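Local coordinates for acyl carrier protein (PDB 5ZWT) that probably carries growing acyl chains during fatty acid biosynthesis, tethered to a phosphopantetheine arm that this apo form lacks, at residues A23-D35 and D62-E74. The protein carries 1 engineered substitution. Numbering follows the deposited sequence.
Sequences ASKVTPESHFVKD and DAEKIQSIPDAVE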
loop_
_atom_site.group_PDB
_atom_site.type_symbol
_atom_site.label_atom_id
_atom_site.label_comp_id
_atom_site.label_asym_id
_atom_site.label_seq_id
_atom_site.Cartn_x
_atom_site.Cartn_y
_atom_site.Cartn_z
ATOM N N ALA A 23 -17.779 4.720 12.873
ATOM C CA ALA A 23 -17.106 4.003 11.794
ATOM C C ALA A 23 -18.060 3.596 10.683
ATOM O O ALA A 23 -17.646 3.496 9.518
ATOM C CB ALA A 23 -16.397 2.758 12.345
ATOM N N SER A 24 -19.326 3.332 11.014
ATOM C CA SER A 24 -20.252 2.853 10.002
ATOM C C SER A 24 -20.573 3.901 8.940
ATOM O O SER A 24 -21.098 3.535 7.886
ATOM C CB SER A 24 -21.540 2.359 10.662
ATOM O OG SER A 24 -22.258 3.433 11.226
ATOM N N LYS A 25 -20.291 5.183 9.185
ATOM C CA LYS A 25 -20.587 6.229 8.204
ATOM C C LYS A 25 -19.426 6.560 7.270
ATOM O O LYS A 25 -19.621 7.325 6.315
ATOM C CB LYS A 25 -21.030 7.510 8.908
ATOM C CG LYS A 25 -22.139 7.318 9.919
ATOM C CD LYS A 25 -22.576 8.656 10.478
ATOM C CE LYS A 25 -23.170 9.512 9.374
ATOM N NZ LYS A 25 -24.530 9.055 8.961
ATOM N N VAL A 26 -18.245 5.992 7.507
ATOM C CA VAL A 26 -17.019 6.365 6.801
ATOM C C VAL A 26 -16.969 5.692 5.430
ATOM O O VAL A 26 -16.978 4.468 5.344
ATOM C CB VAL A 26 -15.803 5.964 7.656
ATOM C CG1 VAL A 26 -14.493 6.124 6.897
ATOM C CG2 VAL A 26 -15.775 6.783 8.945
ATOM N N THR A 27 -16.817 6.480 4.365
ATOM C CA THR A 27 -16.567 5.978 3.017
ATOM C C THR A 27 -15.314 6.637 2.472
ATOM O O THR A 27 -14.780 7.572 3.076
ATOM C CB THR A 27 -17.735 6.265 2.058
ATOM O OG1 THR A 27 -17.757 7.661 1.715
ATOM C CG2 THR A 27 -19.040 5.913 2.689
ATOM N N PRO A 28 -14.804 6.167 1.327
ATOM C CA PRO A 28 -13.697 6.888 0.669
ATOM C C PRO A 28 -14.002 8.341 0.297
ATOM O O PRO A 28 -13.063 9.065 -0.057
ATOM C CB PRO A 28 -13.426 6.057 -0.588
ATOM C CG PRO A 28 -13.997 4.701 -0.310
ATOM C CD PRO A 28 -14.981 4.798 0.798
ATOM N N GLU A 29 -15.251 8.801 0.383
ATOM C CA GLU A 29 -15.570 10.191 0.077
ATOM C C GLU A 29 -16.029 10.996 1.288
ATOM O O GLU A 29 -16.515 12.116 1.116
ATOM C CB GLU A 29 -16.629 10.269 -1.032
ATOM C CG GLU A 29 -16.355 9.278 -2.158
ATOM C CD GLU A 29 -15.464 9.888 -3.228
ATOM O OE1 GLU A 29 -14.980 9.153 -4.119
ATOM O OE2 GLU A 29 -15.158 11.096 -3.110
ATOM N N SER A 30 -15.858 10.485 2.504
ATOM C CA SER A 30 -16.392 11.174 3.672
ATOM C C SER A 30 -15.692 12.509 3.882
ATOM O O SER A 30 -14.455 12.590 3.855
ATOM C CB SER A 30 -16.246 10.301 4.922
ATOM O OG SER A 30 -17.081 9.160 4.816
ATOM N N HIS A 31 -16.490 13.552 4.075
ATOM C CA HIS A 31 -16.001 14.858 4.489
ATOM C C HIS A 31 -16.059 14.926 6.002
ATOM O O HIS A 31 -17.078 14.579 6.608
ATOM C CB HIS A 31 -16.837 15.989 3.881
ATOM C CG HIS A 31 -16.651 16.162 2.403
ATOM N ND1 HIS A 31 -16.114 17.306 1.851
ATOM C CD2 HIS A 31 -16.962 15.355 1.360
ATOM C CE1 HIS A 31 -16.082 17.188 0.535
ATOM N NE2 HIS A 31 -16.595 16.014 0.211
ATOM N N PHE A 32 -14.960 15.380 6.615
ATOM C CA PHE A 32 -14.853 15.267 8.062
ATOM C C PHE A 32 -16.012 15.973 8.756
ATOM O O PHE A 32 -16.631 15.413 9.666
ATOM C CB PHE A 32 -13.510 15.827 8.533
ATOM C CG PHE A 32 -12.314 15.046 8.043
ATOM C CD1 PHE A 32 -12.427 13.708 7.717
ATOM C CD2 PHE A 32 -11.075 15.659 7.928
ATOM C CE1 PHE A 32 -11.329 12.984 7.257
ATOM C CE2 PHE A 32 -9.967 14.937 7.494
ATOM C CZ PHE A 32 -10.099 13.599 7.156
ATOM N N VAL A 33 -16.374 17.165 8.291
ATOM C CA VAL A 33 -17.389 17.961 8.976
ATOM C C VAL A 33 -18.796 17.617 8.499
ATOM O O VAL A 33 -19.651 17.228 9.301
ATOM C CB VAL A 33 -17.101 19.463 8.776
ATOM C CG1 VAL A 33 -18.180 20.293 9.452
ATOM C CG2 VAL A 33 -15.744 19.833 9.320
ATOM N N LYS A 34 -19.069 17.715 7.198
ATOM C CA LYS A 34 -20.462 17.544 6.790
ATOM C C LYS A 34 -20.933 16.096 6.876
ATOM O O LYS A 34 -22.114 15.873 7.158
ATOM C CB LYS A 34 -20.703 18.108 5.381
ATOM C CG LYS A 34 -19.790 17.633 4.273
ATOM C CD LYS A 34 -20.273 18.159 2.908
ATOM C CE LYS A 34 -19.342 17.767 1.757
ATOM N NZ LYS A 34 -19.728 16.498 1.053
ATOM N N ASP A 35 -20.032 15.114 6.775
ATOM C CA ASP A 35 -20.426 13.705 6.825
ATOM C C ASP A 35 -20.149 13.040 8.158
ATOM O O ASP A 35 -20.955 12.223 8.600
ATOM C CB ASP A 35 -19.712 12.871 5.748
ATOM C CG ASP A 35 -20.084 13.264 4.341
ATOM O OD1 ASP A 35 -21.296 13.343 4.050
ATOM O OD2 ASP A 35 -19.160 13.465 3.520
ATOM N N ASP A 62 -0.380 22.465 4.286
ATOM C CA ASP A 62 -1.095 21.367 3.649
ATOM C C ASP A 62 -2.050 20.640 4.584
ATOM O O ASP A 62 -3.024 20.045 4.106
ATOM C CB ASP A 62 -0.123 20.323 3.092
ATOM C CG ASP A 62 0.896 20.904 2.147
ATOM O OD1 ASP A 62 0.500 21.544 1.153
ATOM O OD2 ASP A 62 2.095 20.695 2.388
ATOM N N ALA A 63 -1.826 20.701 5.898
ATOM C CA ALA A 63 -2.772 20.091 6.828
ATOM C C ALA A 63 -4.114 20.822 6.829
ATOM O O ALA A 63 -5.170 20.185 6.928
ATOM C CB ALA A 63 -2.168 20.045 8.233
ATOM N N GLU A 64 -4.098 22.153 6.684
ATOM C CA GLU A 64 -5.345 22.914 6.685
ATOM C C GLU A 64 -6.253 22.533 5.523
ATOM O O GLU A 64 -7.477 22.654 5.630
ATOM C CB GLU A 64 -5.058 24.422 6.614
ATOM C CG GLU A 64 -4.197 25.006 7.730
ATOM C CD GLU A 64 -3.832 26.476 7.492
ATOM O OE1 GLU A 64 -4.102 26.996 6.389
ATOM O OE2 GLU A 64 -3.265 27.106 8.410
ATOM N N LYS A 65 -5.678 22.080 4.410
ATOM C CA LYS A 65 -6.478 21.720 3.249
ATOM C C LYS A 65 -7.146 20.358 3.382
ATOM O O LYS A 65 -8.075 20.064 2.622
ATOM C CB LYS A 65 -5.608 21.752 1.991
ATOM N N ILE A 66 -6.712 19.532 4.335
ATOM C CA ILE A 66 -7.214 18.166 4.492
ATOM C C ILE A 66 -8.525 18.227 5.275
ATOM O O ILE A 66 -8.520 18.331 6.502
ATOM C CB ILE A 66 -6.187 17.266 5.185
ATOM C CG1 ILE A 66 -4.844 17.290 4.432
ATOM C CG2 ILE A 66 -6.714 15.863 5.271
ATOM C CD1 ILE A 66 -3.802 16.293 4.941
ATOM N N GLN A 67 -9.660 18.128 4.573
ATOM C CA GLN A 67 -10.969 18.191 5.217
ATOM C C GLN A 67 -11.864 17.009 4.860
ATOM O O GLN A 67 -13.056 17.013 5.198
ATOM C CB GLN A 67 -11.680 19.505 4.863
ATOM C CG GLN A 67 -10.994 20.758 5.383
ATOM C CD GLN A 67 -11.029 20.839 6.900
ATOM O OE1 GLN A 67 -11.958 20.338 7.537
ATOM N NE2 GLN A 67 -10.038 21.513 7.485
ATOM N N SER A 68 -11.334 16.006 4.184
ATOM C CA SER A 68 -12.115 14.854 3.766
ATOM C C SER A 68 -11.140 13.717 3.535
ATOM O O SER A 68 -9.927 13.928 3.436
ATOM C CB SER A 68 -12.897 15.151 2.488
ATOM O OG SER A 68 -11.990 15.257 1.390
ATOM N N ILE A 69 -11.680 12.512 3.402
ATOM C CA ILE A 69 -10.816 11.374 3.100
ATOM C C ILE A 69 -10.201 11.509 1.709
ATOM O O ILE A 69 -9.004 11.209 1.555
ATOM C CB ILE A 69 -11.560 10.045 3.313
ATOM C CG1 ILE A 69 -11.796 9.878 4.833
ATOM C CG2 ILE A 69 -10.778 8.875 2.720
ATOM C CD1 ILE A 69 -12.274 8.497 5.241
ATOM N N PRO A 70 -10.929 11.953 0.671
ATOM C CA PRO A 70 -10.229 12.230 -0.598
ATOM C C PRO A 70 -9.087 13.228 -0.445
ATOM O O PRO A 70 -8.017 13.020 -1.024
ATOM C CB PRO A 70 -11.347 12.757 -1.511
ATOM C CG PRO A 70 -12.592 12.134 -0.987
ATOM C CD PRO A 70 -12.393 11.975 0.506
ATOM N N ASP A 71 -9.266 14.292 0.342
ATOM C CA ASP A 71 -8.172 15.245 0.536
ATOM C C ASP A 71 -6.948 14.547 1.116
ATOM O O ASP A 71 -5.817 14.751 0.650
ATOM C CB ASP A 71 -8.591 16.403 1.460
ATOM C CG ASP A 71 -9.636 17.326 0.849
ATOM O OD1 ASP A 71 -9.805 17.321 -0.398
ATOM O OD2 ASP A 71 -10.243 18.115 1.622
ATOM N N ALA A 72 -7.158 13.708 2.136
ATOM C CA ALA A 72 -6.046 13.016 2.776
ATOM C C ALA A 72 -5.372 12.038 1.829
ATOM O O ALA A 72 -4.138 11.988 1.759
ATOM C CB ALA A 72 -6.527 12.262 4.020
ATOM N N VAL A 73 -6.164 11.247 1.099
ATOM C CA VAL A 73 -5.587 10.224 0.236
ATOM C C VAL A 73 -4.832 10.859 -0.929
ATOM O O VAL A 73 -3.730 10.421 -1.278
ATOM C CB VAL A 73 -6.684 9.254 -0.239
ATOM C CG1 VAL A 73 -6.128 8.308 -1.275
ATOM C CG2 VAL A 73 -7.216 8.456 0.956
ATOM N N GLU A 74 -5.395 11.915 -1.530
ATOM C CA GLU A 74 -4.712 12.591 -2.634
ATOM C C GLU A 74 -3.375 13.166 -2.186
ATOM O O GLU A 74 -2.370 13.061 -2.903
ATOM C CB GLU A 74 -5.602 13.697 -3.203
ATOM C CG GLU A 74 -6.779 13.202 -4.037
ATOM C CD GLU A 74 -7.806 14.295 -4.292
ATOM O OE1 GLU A 74 -9.014 13.983 -4.383
ATOM O OE2 GLU A 74 -7.399 15.475 -4.383
#
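Ser-30 to Phe-32 and Gln-67 to Ile-69 meet backbone to backbone in a single beta bridge, His-31 opposite Ser-68, which ties the long loop after helix 3-16 to the start of helix 69-78 in the helical bundle of the acyl carrier fold. Two bonds close it: Ile-69 N gives to Ser-30 O (2.8 Å), nearly in line with the carbonyl, and Phe-32 N gives to Gln-67 O (2.9 Å), tilted 31° from the carbonyl plane. The Phe-32 ring lies with one face over the Gln-67–Ser-68 peptide, its CD2 3.4 Å from Gln-67 C. The same ring touches Ile-66 CG2 through CE2 and Ile-69 CG1 through CE1, and reaches Val-43 and Val-46 of helix 40-53, which buries it between the loop, the start of helix 69-78 and helix 40-53. With CG1 anti to its carbonyl carbon (chi1 -69°), Ile-69 extends CD1 to Val-26 CG1 (3.6 Å); the two side chains cross at about a right angle. The Pro-70 ring brings CD against Pro-28 O (3.0 Å), with Glu-29 OE2 at its CG. Ser-68 is the N-cap of helix 69-78, its OG accepting from Asp-71 N, while Asp-71 OD2 takes Gln-67 N on its anti lone pair. The His-31 imidazole is sandwiched: Lys-34 CE lies over the centre of one face, and Ser-68 CB makes a CH-pi contact with the other, 4.0 Å from the His-31 ring centroid.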